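Extracellular PQQ-dependent sugar dehydrogenase (Coprinopsis cinerea, PDB 6JT6) probably oxidises sugars in a PQQ-dependent catalytic domain and probably passes the electrons on through the haem b of its cytochrome domain. Local coordinates at residues I57-G62 and I116-Q121; S17-Q22 and A26-I31; I133-S138 and N176-L181. One frame throughout, in Å; residues are numbered along the deposited sequence.

Interaction 1 of 3, residues I57-G62 and I116-Q121; sequences IGNSLG and IVYRCQ. With HEM (protoporphyrin IX containing Fe), chain C.
The amide nitrogen of Asn59 is approached by two tyrosine hydroxyls: ND2 donates to Tyr30 OH, its stronger partner, and reaches Tyr118 OH only through a weak bond, 3.0 Å long with an angle of 120° at the hydrogen. The other end of the amide is also held, since OD1 accepts from the backbone N of Leu71, and the group is thereby fixed in rotation on both sides in a buried setting. Asn59 and Tyr118 approach from opposing strands, and their flat groups stand steeply to one another, amide and ring planes 77° apart. Each starts with CG between its own backbone N and carbonyl carbon (chi1 59° for Asn59), which sends the two polar ends into the interior between the two sheets. Phe48 meets the Tyr118 ring, while Phe44 and Leu101 also pack against this side chain.

The reverse side of strand 57-60 belongs to the haem. Asn59 O comes to 3.3 Å from the vinyl carbon CAC of the haem, and Gly58 CA stands 3.7 Å from CBC. A CB on Gly58 would clash with CBC, consistent with a glycine here. Asn59 thus faces the haem with its backbone and the interior with its amide, a polar link between two facing sheets in the beta sandwich of a cellobiose dehydrogenase-type cytochrome domain.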
loop_
_atom_site.group_PDB
_atom_site.type_symbol
_atom_site.label_atom_id
_atom_site.label_comp_id
_atom_site.label_asym_id
_atom_site.label_seq_id
_atom_site.Cartn_x
_atom_site.Cartn_y
_atom_site.Cartn_z
ATOM N N ILE A 57 7.942 3.802 -1.396
ATOM C CA ILE A 57 6.584 4.139 -1.800
ATOM C C ILE A 57 5.700 3.820 -0.593
ATOM O O ILE A 57 5.809 2.738 -0.004
ATOM C CB ILE A 57 6.126 3.281 -2.999
ATOM C CG1 ILE A 57 7.180 3.279 -4.120
ATOM C CG2 ILE A 57 4.708 3.722 -3.484
ATOM C CD1 ILE A 57 6.929 2.233 -5.214
ATOM N N GLY A 58 4.823 4.753 -0.243
ATOM C CA GLY A 58 4.008 4.643 0.954
ATOM C C GLY A 58 2.648 5.301 0.884
ATOM O O GLY A 58 2.294 5.954 -0.104
ATOM N N ASN A 59 1.846 5.056 1.917
ATOM C CA ASN A 59 0.519 5.649 1.970
ATOM C C ASN A 59 0.209 6.176 3.360
ATOM O O ASN A 59 1.001 6.028 4.280
ATOM C CB ASN A 59 -0.578 4.668 1.479
ATOM C CG ASN A 59 -0.635 3.376 2.283
ATOM O OD1 ASN A 59 -0.186 3.311 3.418
ATOM N ND2 ASN A 59 -1.203 2.332 1.685
ATOM N N SER A 60 -0.948 6.812 3.474
ATOM C CA SER A 60 -1.598 7.042 4.749
ATOM C C SER A 60 -3.013 6.511 4.567
ATOM O O SER A 60 -3.687 6.849 3.585
ATOM C CB SER A 60 -1.631 8.521 5.090
ATOM O OG SER A 60 -2.510 8.699 6.199
ATOM N N LEU A 61 -3.456 5.694 5.518
ATOM C CA LEU A 61 -4.777 5.062 5.441
ATOM C C LEU A 61 -5.941 6.016 5.803
ATOM O O LEU A 61 -7.093 5.663 5.642
ATOM C CB LEU A 61 -4.795 3.730 6.237
ATOM C CG LEU A 61 -3.760 2.633 5.894
ATOM C CD1 LEU A 61 -4.037 1.341 6.678
ATOM C CD2 LEU A 61 -3.721 2.374 4.381
ATOM N N GLY A 62 -5.622 7.220 6.274
ATOM C CA GLY A 62 -6.643 8.205 6.611
ATOM C C GLY A 62 -6.439 9.536 5.922
ATOM O O GLY A 62 -7.153 10.471 6.233
ATOM N N ILE A 116 5.453 -3.757 -4.507
ATOM C CA ILE A 116 5.276 -4.377 -3.178
ATOM C C ILE A 116 3.791 -4.653 -3.025
ATOM O O ILE A 116 2.993 -3.712 -2.897
ATOM C CB ILE A 116 5.815 -3.533 -1.966
ATOM C CG1 ILE A 116 7.267 -3.116 -2.151
ATOM C CG2 ILE A 116 5.703 -4.333 -0.655
ATOM C CD1 ILE A 116 7.400 -1.739 -2.732
ATOM N N VAL A 117 3.433 -5.938 -3.034
ATOM C CA VAL A 117 2.040 -6.326 -2.953
ATOM C C VAL A 117 1.863 -6.890 -1.546
ATOM O O VAL A 117 2.661 -7.709 -1.088
ATOM C CB VAL A 117 1.696 -7.418 -3.994
ATOM C CG1 VAL A 117 0.183 -7.721 -3.987
ATOM C CG2 VAL A 117 2.208 -7.025 -5.374
ATOM N N TYR A 118 0.828 -6.447 -0.842
ATOM C CA TYR A 118 0.765 -6.792 0.565
ATOM C C TYR A 118 -0.667 -7.036 1.027
ATOM O O TYR A 118 -1.626 -6.506 0.444
ATOM C CB TYR A 118 1.473 -5.705 1.426
ATOM C CG TYR A 118 0.818 -4.344 1.314
ATOM C CD1 TYR A 118 -0.246 -3.975 2.169
ATOM C CD2 TYR A 118 1.248 -3.408 0.343
ATOM C CE1 TYR A 118 -0.857 -2.742 2.038
ATOM C CE2 TYR A 118 0.655 -2.158 0.227
ATOM C CZ TYR A 118 -0.410 -1.833 1.070
ATOM O OH TYR A 118 -1.026 -0.580 0.983
ATOM N N ARG A 119 -0.781 -7.883 2.046
ATOM C CA ARG A 119 -1.999 -8.015 2.818
ATOM C C ARG A 119 -1.852 -7.221 4.103
ATOM O O ARG A 119 -0.847 -7.302 4.772
ATOM C CB ARG A 119 -2.259 -9.494 3.120
ATOM C CG ARG A 119 -3.653 -9.798 3.709
ATOM C CD ARG A 119 -3.615 -11.181 4.388
ATOM N NE ARG A 119 -4.948 -11.650 4.734
ATOM C CZ ARG A 119 -5.178 -12.816 5.319
ATOM N NH1 ARG A 119 -4.151 -13.605 5.624
ATOM N NH2 ARG A 119 -6.424 -13.172 5.612
ATOM N N CYS A 120 -2.891 -6.475 4.467
ATOM C CA CYS A 120 -2.851 -5.646 5.668
ATOM C C CYS A 120 -4.028 -6.029 6.523
ATOM O O CYS A 120 -5.175 -5.667 6.214
ATOM C CB CYS A 120 -2.974 -4.161 5.313
ATOM S SG CYS A 120 -2.330 -3.010 6.565
ATOM N N GLN A 121 -3.758 -6.725 7.611
ATOM C CA GLN A 121 -4.837 -7.123 8.503
ATOM C C GLN A 121 -4.783 -6.298 9.748
ATOM O O GLN A 121 -3.686 -5.921 10.195
ATOM C CB GLN A 121 -4.686 -8.582 8.899
ATOM C CG GLN A 121 -5.000 -9.537 7.789
ATOM C CD GLN A 121 -4.591 -10.932 8.182
ATOM O OE1 GLN A 121 -3.413 -11.298 8.061
ATOM N NE2 GLN A 121 -5.549 -11.710 8.675
HETATM C CHA HEM C . 2.990 15.326 4.064
HETATM C CHB HEM C . 7.122 15.440 6.634
HETATM C CHC HEM C . 7.613 10.651 6.121
HETATM C CHD HEM C . 3.046 10.472 4.323
HETATM C C1A HEM C . 4.097 15.775 4.761
HETATM C C2A HEM C . 4.417 17.142 4.966
HETATM C C3A HEM C . 5.591 17.160 5.681
HETATM C C4A HEM C . 5.995 15.818 5.923
HETATM C CMA HEM C . 6.347 18.394 6.149
HETATM C CAA HEM C . 3.619 18.348 4.494
HETATM C CBA HEM C . 3.569 18.494 2.962
HETATM C CGA HEM C . 4.909 18.473 2.276
HETATM O O1A HEM C . 5.254 17.525 1.521
HETATM O O2A HEM C . 5.699 19.425 2.455
HETATM C C1B HEM C . 7.632 14.147 6.702
HETATM C C2B HEM C . 8.906 13.836 7.286
HETATM C C3B HEM C . 9.074 12.478 7.104
HETATM C C4B HEM C . 7.856 11.992 6.413
HETATM C CMB HEM C . 9.877 14.845 7.934
HETATM C CAB HEM C . 10.185 11.569 7.504
HETATM C CBB HEM C . 11.466 11.920 7.494
HETATM C C1C HEM C . 6.362 10.155 5.660
HETATM C C2C HEM C . 6.057 8.791 5.454
HETATM C C3C HEM C . 4.753 8.722 4.945
HETATM C C4C HEM C . 4.270 10.077 4.812
HETATM C CMC HEM C . 7.004 7.655 5.797
HETATM C CAC HEM C . 3.998 7.478 4.624
HETATM C CBC HEM C . 4.610 6.389 4.110
HETATM C C1D HEM C . 2.732 11.812 4.048
HETATM C C2D HEM C . 1.462 12.199 3.397
HETATM C C3D HEM C . 1.428 13.536 3.342
HETATM C C4D HEM C . 2.693 13.967 3.975
HETATM C CMD HEM C . 0.375 11.299 2.870
HETATM C CAD HEM C . 0.347 14.404 2.702
HETATM C CBD HEM C . -0.870 14.662 3.572
HETATM C CGD HEM C . -0.494 15.637 4.653
HETATM O O1D HEM C . -0.546 15.343 5.878
HETATM O O2D HEM C . -0.085 16.755 4.308
HETATM N NA HEM C . 5.093 14.976 5.330
HETATM N NB HEM C . 7.057 13.044 6.206
HETATM N NC HEM C . 5.294 10.908 5.227
HETATM N ND HEM C . 3.434 12.918 4.415
HETATM FE FE HEM C . 5.165 12.986 5.286
#

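Interaction 2 of 3, residues S17-Q22 and A26-I31; sequences SRFYQQ and ASWGYI
Ser17, Phe19 and Gln21 bond through their backbones to Tyr30, Trp28 and Ala26, the strands running antiparallel with axes 4.5 Å apart at an angle of 167°. In the middle pair Phe19 N donates to Trp28 O at 2.9 Å, almost straight at 173°, and Trp28 N returns a bond to Phe19 O at 2.8 Å. Ser17 and Tyr30 exchange a similar pair, whereas toward the turn Gln21 N to Ala26 O is sound and its return bond weak. Short CA-H...O contacts fill the intervening positions, among them Ser27 CA to Phe19 O at 3.2 Å.

Apolar contact gathers on the face bearing Phe19 and Trp28, whose side chains run side by side. Phe19 CD2 meets Trp28 CE3 at 3.8 Å, with the tryptophan atom at the edge of the phenylalanine ring, and Gln21 CB touches Trp28 CZ3 at 3.6 Å. Trp143 meets both rings, and Tyr170 stacks on Phe19.

On the face of Arg18, Tyr20 and Ser27, a bend at chi2 sets Arg18 CD 3.6 Å from Ser27 CB, and a second at chi3 turns the guanidinium toward Tyr20 CB, which lies over one of its faces. The group also makes a cation-pi contact with Trp7. The polar ends of Gln21 and Tyr20 turn to Thr24 and Asp25, respectively, in the connecting turn of an antiparallel beta hairpin, strands 15-21 and 26-33, within the larger mixed sheet.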
loop_
_atom_site.group_PDB
_atom_site.type_symbol
_atom_site.label_atom_id
_atom_site.label_comp_id
_atom_site.label_asym_id
_atom_site.label_seq_id
_atom_site.Cartn_x
_atom_site.Cartn_y
_atom_site.Cartn_z
ATOM N N SER A 17 -8.531 -1.247 -7.416
ATOM C CA SER A 17 -8.807 0.181 -7.488
ATOM C C SER A 17 -7.439 0.901 -7.411
ATOM O O SER A 17 -6.758 0.900 -6.353
ATOM C CB SER A 17 -9.749 0.609 -6.360
ATOM O OG SER A 17 -9.884 2.012 -6.369
ATOM N N ARG A 18 -7.038 1.503 -8.528
ATOM C CA ARG A 18 -5.679 2.051 -8.661
ATOM C C ARG A 18 -5.646 3.561 -8.883
ATOM O O ARG A 18 -6.425 4.093 -9.685
ATOM C CB ARG A 18 -4.928 1.375 -9.807
ATOM C CG ARG A 18 -3.442 1.699 -9.774
ATOM C CD ARG A 18 -2.863 2.051 -11.141
ATOM N NE ARG A 18 -3.771 2.656 -12.119
ATOM C CZ ARG A 18 -3.462 2.775 -13.408
ATOM N NH1 ARG A 18 -2.271 2.365 -13.842
ATOM N NH2 ARG A 18 -4.318 3.323 -14.263
ATOM N N PHE A 19 -4.742 4.213 -8.145
ATOM C CA PHE A 19 -4.436 5.635 -8.262
ATOM C C PHE A 19 -3.065 5.670 -8.886
ATOM O O PHE A 19 -2.091 5.137 -8.319
ATOM C CB PHE A 19 -4.386 6.341 -6.872
ATOM C CG PHE A 19 -3.903 7.796 -6.921
ATOM C CD1 PHE A 19 -4.748 8.823 -7.369
ATOM C CD2 PHE A 19 -2.613 8.131 -6.534
ATOM C CE1 PHE A 19 -4.310 10.157 -7.429
ATOM C CE2 PHE A 19 -2.158 9.455 -6.572
ATOM C CZ PHE A 19 -3.012 10.476 -7.025
ATOM N N TYR A 20 -3.000 6.292 -10.059
ATOM C CA TYR A 20 -1.755 6.454 -10.791
ATOM C C TYR A 20 -1.337 7.923 -10.635
ATOM O O TYR A 20 -2.135 8.823 -10.845
ATOM C CB TYR A 20 -1.905 6.053 -12.272
ATOM C CG TYR A 20 -0.719 6.500 -13.091
ATOM C CD1 TYR A 20 0.485 5.799 -13.039
ATOM C CD2 TYR A 20 -0.787 7.651 -13.894
ATOM C CE1 TYR A 20 1.584 6.217 -13.762
ATOM C CE2 TYR A 20 0.312 8.074 -14.628
ATOM C CZ TYR A 20 1.491 7.358 -14.547
ATOM O OH TYR A 20 2.594 7.764 -15.266
ATOM N N GLN A 21 -0.092 8.149 -10.230
ATOM C CA GLN A 21 0.387 9.514 -10.004
ATOM C C GLN A 21 1.401 9.850 -11.111
ATOM O O GLN A 21 2.473 9.254 -11.186
ATOM C CB GLN A 21 0.958 9.652 -8.583
ATOM C CG GLN A 21 0.889 11.048 -7.994
ATOM C CD GLN A 21 1.783 12.044 -8.711
ATOM O OE1 GLN A 21 2.875 11.703 -9.173
ATOM N NE2 GLN A 21 1.317 13.278 -8.824
ATOM N N GLN A 22 1.023 10.791 -11.975
ATOM C CA GLN A 22 1.775 11.168 -13.206
ATOM C C GLN A 22 3.215 11.698 -12.999
ATOM O O GLN A 22 4.083 11.386 -13.799
ATOM C CB GLN A 22 0.962 12.172 -14.071
ATOM C CG GLN A 22 0.710 13.524 -13.379
ATOM C CD GLN A 22 -0.114 14.532 -14.180
ATOM O OE1 GLN A 22 -0.172 14.489 -15.419
ATOM N NE2 GLN A 22 -0.742 15.467 -13.463
ATOM N N ALA A 26 4.260 6.398 -10.237
ATOM C CA ALA A 26 3.994 5.325 -9.318
ATOM C C ALA A 26 2.488 5.101 -9.239
ATOM O O ALA A 26 1.690 6.008 -9.589
ATOM C CB ALA A 26 4.581 5.663 -7.965
ATOM N N SER A 27 2.109 3.908 -8.763
ATOM C CA SER A 27 0.701 3.525 -8.591
ATOM C C SER A 27 0.420 3.002 -7.194
ATOM O O SER A 27 1.266 2.304 -6.591
ATOM C CB SER A 27 0.361 2.362 -9.529
ATOM O OG SER A 27 0.728 2.625 -10.838
ATOM N N TRP A 28 -0.774 3.290 -6.703
ATOM C CA TRP A 28 -1.243 2.770 -5.390
ATOM C C TRP A 28 -2.520 2.012 -5.673
ATOM O O TRP A 28 -3.486 2.618 -6.106
ATOM C CB TRP A 28 -1.504 3.929 -4.416
ATOM C CG TRP A 28 -0.230 4.556 -3.894
ATOM C CD1 TRP A 28 0.355 4.343 -2.667
ATOM C CD2 TRP A 28 0.612 5.506 -4.583
ATOM N NE1 TRP A 28 1.510 5.115 -2.551
ATOM C CE2 TRP A 28 1.684 5.835 -3.706
ATOM C CE3 TRP A 28 0.552 6.129 -5.850
ATOM C CZ2 TRP A 28 2.710 6.719 -4.067
ATOM C CZ3 TRP A 28 1.593 7.019 -6.209
ATOM C CH2 TRP A 28 2.648 7.308 -5.303
ATOM N N GLY A 29 -2.519 0.690 -5.471
ATOM C CA GLY A 29 -3.690 -0.141 -5.746
ATOM C C GLY A 29 -4.237 -0.734 -4.462
ATOM O O GLY A 29 -3.468 -0.963 -3.526
ATOM N N TYR A 30 -5.561 -0.929 -4.390
ATOM C CA TYR A 30 -6.206 -1.543 -3.234
ATOM C C TYR A 30 -7.321 -2.456 -3.661
ATOM O O TYR A 30 -8.008 -2.182 -4.626
ATOM C CB TYR A 30 -6.783 -0.495 -2.256
ATOM C CG TYR A 30 -5.752 0.491 -1.806
ATOM C CD1 TYR A 30 -4.946 0.219 -0.684
ATOM C CD2 TYR A 30 -5.529 1.683 -2.540
ATOM C CE1 TYR A 30 -3.967 1.123 -0.280
ATOM C CE2 TYR A 30 -4.567 2.596 -2.137
ATOM C CZ TYR A 30 -3.789 2.302 -1.021
ATOM O OH TYR A 30 -2.808 3.176 -0.612
ATOM N N ILE A 31 -7.474 -3.545 -2.908
ATOM C CA ILE A 31 -8.604 -4.445 -3.023
ATOM C C ILE A 31 -9.146 -4.631 -1.610
ATOM O O ILE A 31 -8.378 -4.938 -0.712
ATOM C CB ILE A 31 -8.199 -5.825 -3.598
ATOM C CG1 ILE A 31 -7.305 -5.686 -4.850
ATOM C CG2 ILE A 31 -9.452 -6.594 -3.977
ATOM C CD1 ILE A 31 -6.657 -6.991 -5.321
#

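Interaction 3 of 3, residues I133-S138 and N176-L181; sequences IPTTGS and NARTTL
Arg178 reaches two successive carbonyls of the loop 133-138. Its NE donates to Thr135 O at 2.8 Å, and NH2 donates to Pro134 O at 3.0 Å. The second oxygen lies in the guanidinium plane, at its edge, while the first is tilted 22° out of it; Thr135 CG2 stands over one face of the group. A water accepts from the same NH2 and donates to Ile133 O, bringing a third consecutive carbonyl into the grip. With NH1 bonded to Pro33 O, every nitrogen of the guanidinium has a backbone acceptor. The side chain, extended from CG to NE, thereby ties the loop that precedes strand 138-146 to the end of strand 26-33, at the surface of the cytochrome domain's beta sandwich. An alanine here is likely to leave the carbonyls of Pro134, Thr135 and Pro33 without their donors and the loop freer to move.

At the base of the side chain, backbone bonds of Ala177 and Thr179 to Phe32 set the short, weakly bonded strand 178-179 parallel to strand 26-33, and Arg178 packs on Phe32. Further on, Thr179 OG1 accepts from Leu181 N at 2.9 Å, a capping bond at the turn that leads into helix 182-191.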
loop_
_atom_site.group_PDB
_atom_site.type_symbol
_atom_site.label_atom_id
_atom_site.label_comp_id
_atom_site.label_asym_id
_atom_site.label_seq_id
_atom_site.Cartn_x
_atom_site.Cartn_y
_atom_site.Cartn_z
ATOM N N ILE A 133 -10.994 3.014 8.104
ATOM C CA ILE A 133 -11.440 3.045 6.718
ATOM C C ILE A 133 -12.934 2.704 6.790
ATOM O O ILE A 133 -13.286 1.646 7.312
ATOM C CB ILE A 133 -10.658 2.032 5.827
ATOM C CG1 ILE A 133 -9.143 2.362 5.777
ATOM C CG2 ILE A 133 -11.225 2.002 4.406
ATOM C CD1 ILE A 133 -8.283 1.225 5.241
ATOM N N PRO A 134 -13.820 3.587 6.275
ATOM C CA PRO A 134 -15.269 3.304 6.385
ATOM C C PRO A 134 -15.705 2.051 5.604
ATOM O O PRO A 134 -15.007 1.624 4.676
ATOM C CB PRO A 134 -15.935 4.569 5.809
ATOM C CG PRO A 134 -14.888 5.208 4.949
ATOM C CD PRO A 134 -13.546 4.865 5.585
ATOM N N THR A 135 -16.843 1.467 5.987
ATOM C CA THR A 135 -17.398 0.297 5.278
ATOM C C THR A 135 -17.922 0.752 3.923
ATOM O O THR A 135 -17.774 0.049 2.924
ATOM C CB THR A 135 -18.549 -0.400 6.054
ATOM O OG1 THR A 135 -18.157 -0.635 7.402
ATOM C CG2 THR A 135 -18.888 -1.736 5.440
ATOM N N THR A 136 -18.566 1.919 3.916
ATOM C CA THR A 136 -19.130 2.498 2.700
ATOM C C THR A 136 -18.844 3.995 2.662
ATOM O O THR A 136 -18.548 4.635 3.689
ATOM C CB THR A 136 -20.667 2.302 2.606
ATOM O OG1 THR A 136 -21.275 2.873 3.765
ATOM C CG2 THR A 136 -21.069 0.825 2.485
ATOM N N GLY A 137 -18.960 4.567 1.476
ATOM C CA GLY A 137 -18.838 6.012 1.341
ATOM C C GLY A 137 -17.432 6.397 0.924
ATOM O O GLY A 137 -16.735 5.625 0.254
ATOM N N SER A 138 -17.024 7.602 1.297
ATOM C CA SER A 138 -15.758 8.125 0.832
ATOM C C SER A 138 -14.645 7.883 1.842
ATOM O O SER A 138 -14.816 8.051 3.056
ATOM C CB SER A 138 -15.864 9.610 0.496
ATOM O OG SER A 138 -16.399 10.333 1.595
ATOM N N ASN A 176 -16.578 0.872 -4.103
ATOM C CA ASN A 176 -16.049 0.523 -5.407
ATOM C C ASN A 176 -14.765 -0.310 -5.398
ATOM O O ASN A 176 -14.446 -0.973 -6.406
ATOM C CB ASN A 176 -15.861 1.779 -6.256
ATOM C CG ASN A 176 -16.904 1.888 -7.352
ATOM O OD1 ASN A 176 -17.735 2.815 -7.372
ATOM N ND2 ASN A 176 -16.887 0.922 -8.264
ATOM N N ALA A 177 -14.026 -0.259 -4.287
ATOM C CA ALA A 177 -12.797 -1.032 -4.119
ATOM C C ALA A 177 -13.091 -2.402 -3.456
ATOM O O ALA A 177 -12.215 -3.275 -3.409
ATOM C CB ALA A 177 -11.765 -0.225 -3.337
ATOM N N ARG A 178 -14.330 -2.585 -2.972
ATOM C CA ARG A 178 -14.771 -3.845 -2.337
ATOM C C ARG A 178 -15.196 -4.889 -3.378
ATOM O O ARG A 178 -15.779 -4.545 -4.385
ATOM C CB ARG A 178 -15.880 -3.602 -1.293
ATOM C CG ARG A 178 -15.467 -2.678 -0.155
ATOM C CD ARG A 178 -16.366 -2.771 1.090
ATOM N NE ARG A 178 -15.856 -1.908 2.172
ATOM C CZ ARG A 178 -14.876 -2.203 3.043
ATOM N NH1 ARG A 178 -14.251 -3.387 3.060
ATOM N NH2 ARG A 178 -14.528 -1.292 3.951
ATOM N N THR A 179 -14.876 -6.163 -3.136
ATOM C CA THR A 179 -15.221 -7.241 -4.083
ATOM C C THR A 179 -15.412 -8.592 -3.404
ATOM O O THR A 179 -14.630 -8.986 -2.523
ATOM C CB THR A 179 -14.221 -7.378 -5.277
ATOM O OG1 THR A 179 -14.661 -8.434 -6.153
ATOM C CG2 THR A 179 -12.789 -7.707 -4.810
ATOM N N THR A 180 -16.447 -9.317 -3.840
ATOM C CA THR A 180 -16.648 -10.700 -3.388
ATOM C C THR A 180 -15.523 -11.596 -3.928
ATOM O O THR A 180 -15.300 -12.672 -3.392
ATOM C CB THR A 180 -18.054 -11.261 -3.742
ATOM O OG1 THR A 180 -18.240 -11.216 -5.156
ATOM C CG2 THR A 180 -19.137 -10.453 -3.056
ATOM N N LEU A 181 -14.779 -11.110 -4.937
ATOM C CA LEU A 181 -13.584 -11.811 -5.457
ATOM C C LEU A 181 -12.324 -11.727 -4.543
ATOM O O LEU A 181 -11.287 -12.298 -4.879
ATOM C CB LEU A 181 -13.214 -11.331 -6.868
ATOM C CG LEU A 181 -14.158 -11.800 -7.987
ATOM C CD1 LEU A 181 -13.739 -11.141 -9.274
ATOM C CD2 LEU A 181 -14.190 -13.323 -8.138
HETATM O O HOH W 1 -13.183 -1.442 6.440
#

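How the interactions relate
Along the chain the three contacts follow one another in series, in the order 2, 1, 3. Interaction 1 sits about 2 Å from the centre of the chain; the centre of interaction 2 is about 11 Å from it, and that of interaction 3 about 16 Å from both. Strand 26-33 links the three: part of interaction 2, it touches residues 57-62 and lies beside strand 178-179, where Ile31 CG2 packs on Thr179 CG2. The mixed sheet holds strands 26-33, 113-121 and 178-179. Side chains of its hairpin cross to the sheet carrying strand 56-60, which borders the haem, Trp28 NE1 bonding to Gly58 O.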